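Local coordinates for protein transcription initiation factor IIB,Transcription initiation factor IIB (Methanocaldococcus vulcanius, PDB 5O9I) that is an intein with a HINT fold, lodged in the archaeal transcription factor IIB, that probably excises itself by protein splicing, at residues N88-F100 and N182-N194. Residues are numbered along the deposited sequence; the frame is centred on the assembly and turned at random.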
loop_
_atom_site.group_PDB
_atom_site.type_symbol
_atom_site.label_atom_id
_atom_site.label_comp_id
_atom_site.label_asym_id
_atom_site.label_seq_id
_atom_site.Cartn_x
_atom_site.Cartn_y
_atom_site.Cartn_z
ATOM N N ASN A 88 3.761 5.699 16.746
ATOM C CA ASN A 88 2.341 5.952 16.598
ATOM C C ASN A 88 1.979 6.231 15.124
ATOM O O ASN A 88 1.087 7.039 14.829
ATOM C CB ASN A 88 1.926 7.109 17.539
ATOM C CG ASN A 88 0.541 6.932 18.144
ATOM O OD1 ASN A 88 -0.115 5.911 17.999
ATOM N ND2 ASN A 88 0.092 7.952 18.826
ATOM N N LYS A 89 2.689 5.559 14.213
ATOM C CA LYS A 89 2.410 5.619 12.776
ATOM C C LYS A 89 1.485 4.482 12.445
ATOM O O LYS A 89 1.670 3.381 12.967
ATOM C CB LYS A 89 3.676 5.425 11.958
ATOM C CG LYS A 89 4.757 6.463 12.169
ATOM C CD LYS A 89 6.059 5.960 11.566
ATOM C CE LYS A 89 6.881 7.068 10.946
ATOM N NZ LYS A 89 7.508 7.955 11.949
ATOM N N LYS A 90 0.535 4.729 11.550
ATOM C CA LYS A 90 -0.457 3.730 11.257
ATOM C C LYS A 90 -1.021 3.776 9.854
ATOM O O LYS A 90 -0.926 4.772 9.143
ATOM C CB LYS A 90 -1.584 3.826 12.273
ATOM C CG LYS A 90 -1.975 5.234 12.549
ATOM C CD LYS A 90 -3.058 5.419 13.591
ATOM C CE LYS A 90 -3.189 6.907 13.893
ATOM N NZ LYS A 90 -4.597 7.275 14.239
ATOM N N VAL A 91 -1.627 2.653 9.488
ATOM C CA VAL A 91 -2.288 2.490 8.214
ATOM C C VAL A 91 -3.458 1.540 8.420
ATOM O O VAL A 91 -3.390 0.661 9.293
ATOM C CB VAL A 91 -1.294 1.903 7.200
ATOM C CG1 VAL A 91 -0.862 0.483 7.562
ATOM C CG2 VAL A 91 -1.838 1.943 5.780
ATOM N N ARG A 92 -4.526 1.721 7.637
ATOM C CA ARG A 92 -5.663 0.813 7.700
ATOM C C ARG A 92 -5.707 -0.058 6.449
ATOM O O ARG A 92 -5.766 0.463 5.336
ATOM C CB ARG A 92 -6.974 1.575 7.822
ATOM C CG ARG A 92 -7.012 2.642 8.923
ATOM C CD ARG A 92 -8.297 2.625 9.722
ATOM N NE ARG A 92 -8.903 3.971 9.789
ATOM C CZ ARG A 92 -10.213 4.254 9.667
ATOM N NH1 ARG A 92 -11.136 3.299 9.459
ATOM N NH2 ARG A 92 -10.603 5.527 9.730
ATOM N N VAL A 93 -5.719 -1.367 6.637
ATOM C CA VAL A 93 -5.718 -2.287 5.513
ATOM C C VAL A 93 -6.529 -3.564 5.759
ATOM O O VAL A 93 -6.937 -3.851 6.870
ATOM C CB VAL A 93 -4.276 -2.676 5.145
ATOM C CG1 VAL A 93 -3.616 -1.583 4.342
ATOM C CG2 VAL A 93 -3.464 -2.975 6.400
ATOM N N THR A 94 -6.744 -4.309 4.685
ATOM C CA THR A 94 -7.462 -5.576 4.703
ATOM C C THR A 94 -6.554 -6.621 5.374
ATOM O O THR A 94 -5.329 -6.665 5.138
ATOM C CB THR A 94 -7.837 -5.956 3.242
ATOM O OG1 THR A 94 -8.955 -5.177 2.820
ATOM C CG2 THR A 94 -8.167 -7.366 3.066
ATOM N N GLY A 95 -7.148 -7.448 6.228
ATOM C CA GLY A 95 -6.422 -8.529 6.910
ATOM C C GLY A 95 -5.866 -9.614 6.013
ATOM O O GLY A 95 -4.888 -10.257 6.359
ATOM N N SER A 96 -6.520 -9.840 4.883
ATOM C CA SER A 96 -6.024 -10.768 3.851
ATOM C C SER A 96 -4.786 -10.290 3.099
ATOM O O SER A 96 -3.984 -11.111 2.691
ATOM C CB SER A 96 -7.090 -11.010 2.786
ATOM O OG SER A 96 -7.100 -9.926 1.853
ATOM N N HIS A 97 -4.669 -8.970 2.895
ATOM C CA HIS A 97 -3.600 -8.364 2.082
ATOM C C HIS A 97 -2.278 -8.454 2.855
ATOM O O HIS A 97 -2.269 -8.879 3.998
ATOM C CB HIS A 97 -3.986 -6.908 1.747
ATOM C CG HIS A 97 -3.098 -6.238 0.739
ATOM N ND1 HIS A 97 -2.172 -5.277 1.087
ATOM C CD2 HIS A 97 -2.978 -6.408 -0.602
ATOM C CE1 HIS A 97 -1.511 -4.894 0.010
ATOM N NE2 HIS A 97 -1.988 -5.553 -1.030
ATOM N N SER A 98 -1.174 -8.069 2.238
ATOM C CA SER A 98 0.126 -8.339 2.797
ATOM C C SER A 98 1.031 -7.087 2.882
ATOM O O SER A 98 0.957 -6.183 2.051
ATOM C CB SER A 98 0.766 -9.476 1.974
ATOM O OG SER A 98 0.078 -9.595 0.703
ATOM N N VAL A 99 1.835 -7.056 3.940
ATOM C CA VAL A 99 2.880 -6.082 4.158
ATOM C C VAL A 99 4.178 -6.860 4.212
ATOM O O VAL A 99 4.219 -7.972 3.699
ATOM C CB VAL A 99 2.636 -5.263 5.435
ATOM C CG1 VAL A 99 1.245 -4.648 5.400
ATOM C CG2 VAL A 99 2.834 -6.100 6.691
ATOM N N PHE A 100 5.247 -6.292 4.754
ATOM C CA PHE A 100 6.518 -6.991 4.755
ATOM C C PHE A 100 7.064 -7.037 6.160
ATOM O O PHE A 100 6.771 -6.159 6.976
ATOM C CB PHE A 100 7.545 -6.298 3.881
ATOM C CG PHE A 100 7.319 -6.456 2.403
ATOM C CD1 PHE A 100 6.458 -5.585 1.710
ATOM C CD2 PHE A 100 8.001 -7.426 1.675
ATOM C CE1 PHE A 100 6.272 -5.705 0.341
ATOM C CE2 PHE A 100 7.832 -7.523 0.299
ATOM C CZ PHE A 100 6.969 -6.680 -0.365
ATOM N N ASN A 182 5.125 -4.009 -5.352
ATOM C CA ASN A 182 4.954 -3.322 -4.089
ATOM C C ASN A 182 4.700 -1.833 -4.310
ATOM O O ASN A 182 4.844 -1.301 -5.403
ATOM C CB ASN A 182 6.201 -3.550 -3.209
ATOM C CG ASN A 182 7.386 -2.755 -3.693
ATOM O OD1 ASN A 182 7.454 -1.536 -3.479
ATOM N ND2 ASN A 182 8.326 -3.416 -4.371
ATOM N N PHE A 183 4.328 -1.165 -3.233
ATOM C CA PHE A 183 4.277 0.278 -3.200
ATOM C C PHE A 183 4.006 0.728 -1.792
ATOM O O PHE A 183 3.640 -0.039 -0.937
ATOM C CB PHE A 183 3.190 0.810 -4.073
ATOM C CG PHE A 183 1.810 0.480 -3.562
ATOM C CD1 PHE A 183 1.240 -0.764 -3.822
ATOM C CD2 PHE A 183 1.072 1.409 -2.847
ATOM C CE1 PHE A 183 -0.031 -1.098 -3.368
ATOM C CE2 PHE A 183 -0.204 1.090 -2.379
ATOM C CZ PHE A 183 -0.761 -0.176 -2.639
ATOM N N ILE A 184 4.160 1.997 -1.565
ATOM C CA ILE A 184 3.981 2.467 -0.214
ATOM C C ILE A 184 2.800 3.345 -0.144
ATOM O O ILE A 184 2.414 3.995 -1.115
ATOM C CB ILE A 184 5.220 3.196 0.301
ATOM C CG1 ILE A 184 5.333 4.548 -0.376
ATOM C CG2 ILE A 184 6.464 2.323 0.031
ATOM C CD1 ILE A 184 6.616 5.193 -0.186
ATOM N N ALA A 185 2.246 3.367 1.043
ATOM C CA ALA A 185 1.069 4.178 1.297
ATOM C C ALA A 185 0.985 4.416 2.802
ATOM O O ALA A 185 1.638 3.712 3.578
ATOM C CB ALA A 185 -0.167 3.453 0.784
ATOM N N GLY A 186 0.205 5.419 3.195
ATOM C CA GLY A 186 0.029 5.733 4.623
ATOM C C GLY A 186 0.953 6.876 4.977
ATOM O O GLY A 186 1.938 7.106 4.296
ATOM N N PHE A 187 0.621 7.620 6.022
ATOM C CA PHE A 187 1.450 8.730 6.386
ATOM C C PHE A 187 2.883 8.273 6.655
ATOM O O PHE A 187 3.843 8.898 6.118
ATOM C CB PHE A 187 0.852 9.547 7.530
ATOM C CG PHE A 187 -0.276 10.451 7.079
ATOM C CD1 PHE A 187 -0.024 11.540 6.237
ATOM C CD2 PHE A 187 -1.568 10.207 7.457
ATOM C CE1 PHE A 187 -1.056 12.369 5.794
ATOM C CE2 PHE A 187 -2.614 11.068 7.039
ATOM C CZ PHE A 187 -2.359 12.139 6.196
ATOM N N GLY A 188 3.035 7.171 7.384
ATOM C CA GLY A 188 4.355 6.633 7.570
ATOM C C GLY A 188 4.996 5.850 6.389
ATOM O O GLY A 188 6.120 5.317 6.540
ATOM N N GLY A 189 4.346 5.738 5.236
ATOM C CA GLY A 189 4.972 5.061 4.129
ATOM C C GLY A 189 5.161 3.584 4.382
ATOM O O GLY A 189 6.204 3.012 4.165
ATOM N N PHE A 190 4.130 2.965 4.869
ATOM C CA PHE A 190 4.125 1.555 5.052
ATOM C C PHE A 190 4.244 0.886 3.693
ATOM O O PHE A 190 3.484 1.246 2.769
ATOM C CB PHE A 190 2.790 1.154 5.628
ATOM C CG PHE A 190 2.677 1.322 7.108
ATOM C CD1 PHE A 190 2.193 2.487 7.650
ATOM C CD2 PHE A 190 2.917 0.238 7.959
ATOM C CE1 PHE A 190 2.039 2.608 9.047
ATOM C CE2 PHE A 190 2.751 0.350 9.338
ATOM C CZ PHE A 190 2.322 1.532 9.882
ATOM N N VAL A 191 5.127 -0.105 3.588
ATOM C CA VAL A 191 5.293 -0.844 2.311
ATOM C C VAL A 191 4.262 -1.977 2.162
ATOM O O VAL A 191 4.190 -2.873 3.020
ATOM C CB VAL A 191 6.658 -1.519 2.212
ATOM C CG1 VAL A 191 6.855 -2.109 0.842
ATOM C CG2 VAL A 191 7.759 -0.518 2.566
ATOM N N LEU A 192 3.507 -1.970 1.069
ATOM C CA LEU A 192 2.465 -2.962 0.827
ATOM C C LEU A 192 2.896 -3.880 -0.274
ATOM O O LEU A 192 3.552 -3.416 -1.197
ATOM C CB LEU A 192 1.216 -2.237 0.357
ATOM C CG LEU A 192 0.261 -1.645 1.418
ATOM C CD1 LEU A 192 0.914 -1.385 2.760
ATOM C CD2 LEU A 192 -0.300 -0.323 0.964
ATOM N N HIS A 193 2.537 -5.164 -0.183
ATOM C CA HIS A 193 2.857 -6.205 -1.221
ATOM C C HIS A 193 1.644 -6.647 -2.018
ATOM O O HIS A 193 0.579 -6.908 -1.441
ATOM C CB HIS A 193 3.421 -7.460 -0.553
ATOM C CG HIS A 193 3.812 -8.535 -1.520
ATOM N ND1 HIS A 193 4.773 -8.359 -2.499
ATOM C CD2 HIS A 193 3.381 -9.810 -1.648
ATOM C CE1 HIS A 193 4.905 -9.475 -3.196
ATOM N NE2 HIS A 193 4.080 -10.376 -2.693
ATOM N N ASN A 194 1.810 -6.786 -3.328
ATOM C CA ASN A 194 0.686 -7.199 -4.220
ATOM C C ASN A 194 0.340 -8.704 -4.138
ATOM O O ASN A 194 1.238 -9.534 -4.125
ATOM C CB ASN A 194 1.002 -6.793 -5.676
ATOM C CG ASN A 194 0.673 -5.331 -5.967
ATOM O OD1 ASN A 194 0.044 -4.620 -5.131
ATOM N ND2 ASN A 194 1.083 -4.864 -7.179
#
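Asn-182 touches the ring of Phe-100 with its CB, while its OD1 accepts a hydrogen bond from the backbone N of Phe-58. Gly-186 to Gly-189 form a type I beta turn beside Lys-89, Lys-90 and Val-91. Phe-190 follows, with CG anti to its carbonyl carbon (chi1 -82°), and its ring reaches strand 89-93. Val-91 CG1 sits over the ring centre, 3.6 Å from the Phe-190 centroid, in a CH-pi contact. Lys-89 O lies at the ring edge. With alanine at this position, Val-91 CG1 would probably lose the ring face it packs on, leaving a gap beside strand 89-93. Val-191 CG1 packs 3.6 Å from Phe-100 CD1. Leu-192 CB meets the His-97 ring at its edge, 3.8 Å from CE1. His-193 N gives Ser-98 O a nearly straight hydrogen bond (2.9 Å, 173°), from above the carbonyl plane. The His-193 and Phe-100 rings meet obliquely, planes at 76°. Thr-94 to His-97 fit the block B TxxH motif of inteins. The contact brings it to the C-terminal His-193 and Asn-194, the pair that, as in other inteins, probably serves splicing. Strand 120-124 touches Val-99, Phe-100, Phe-190 and Val-191, and strand 53-58 touches Phe-183 and Ile-184.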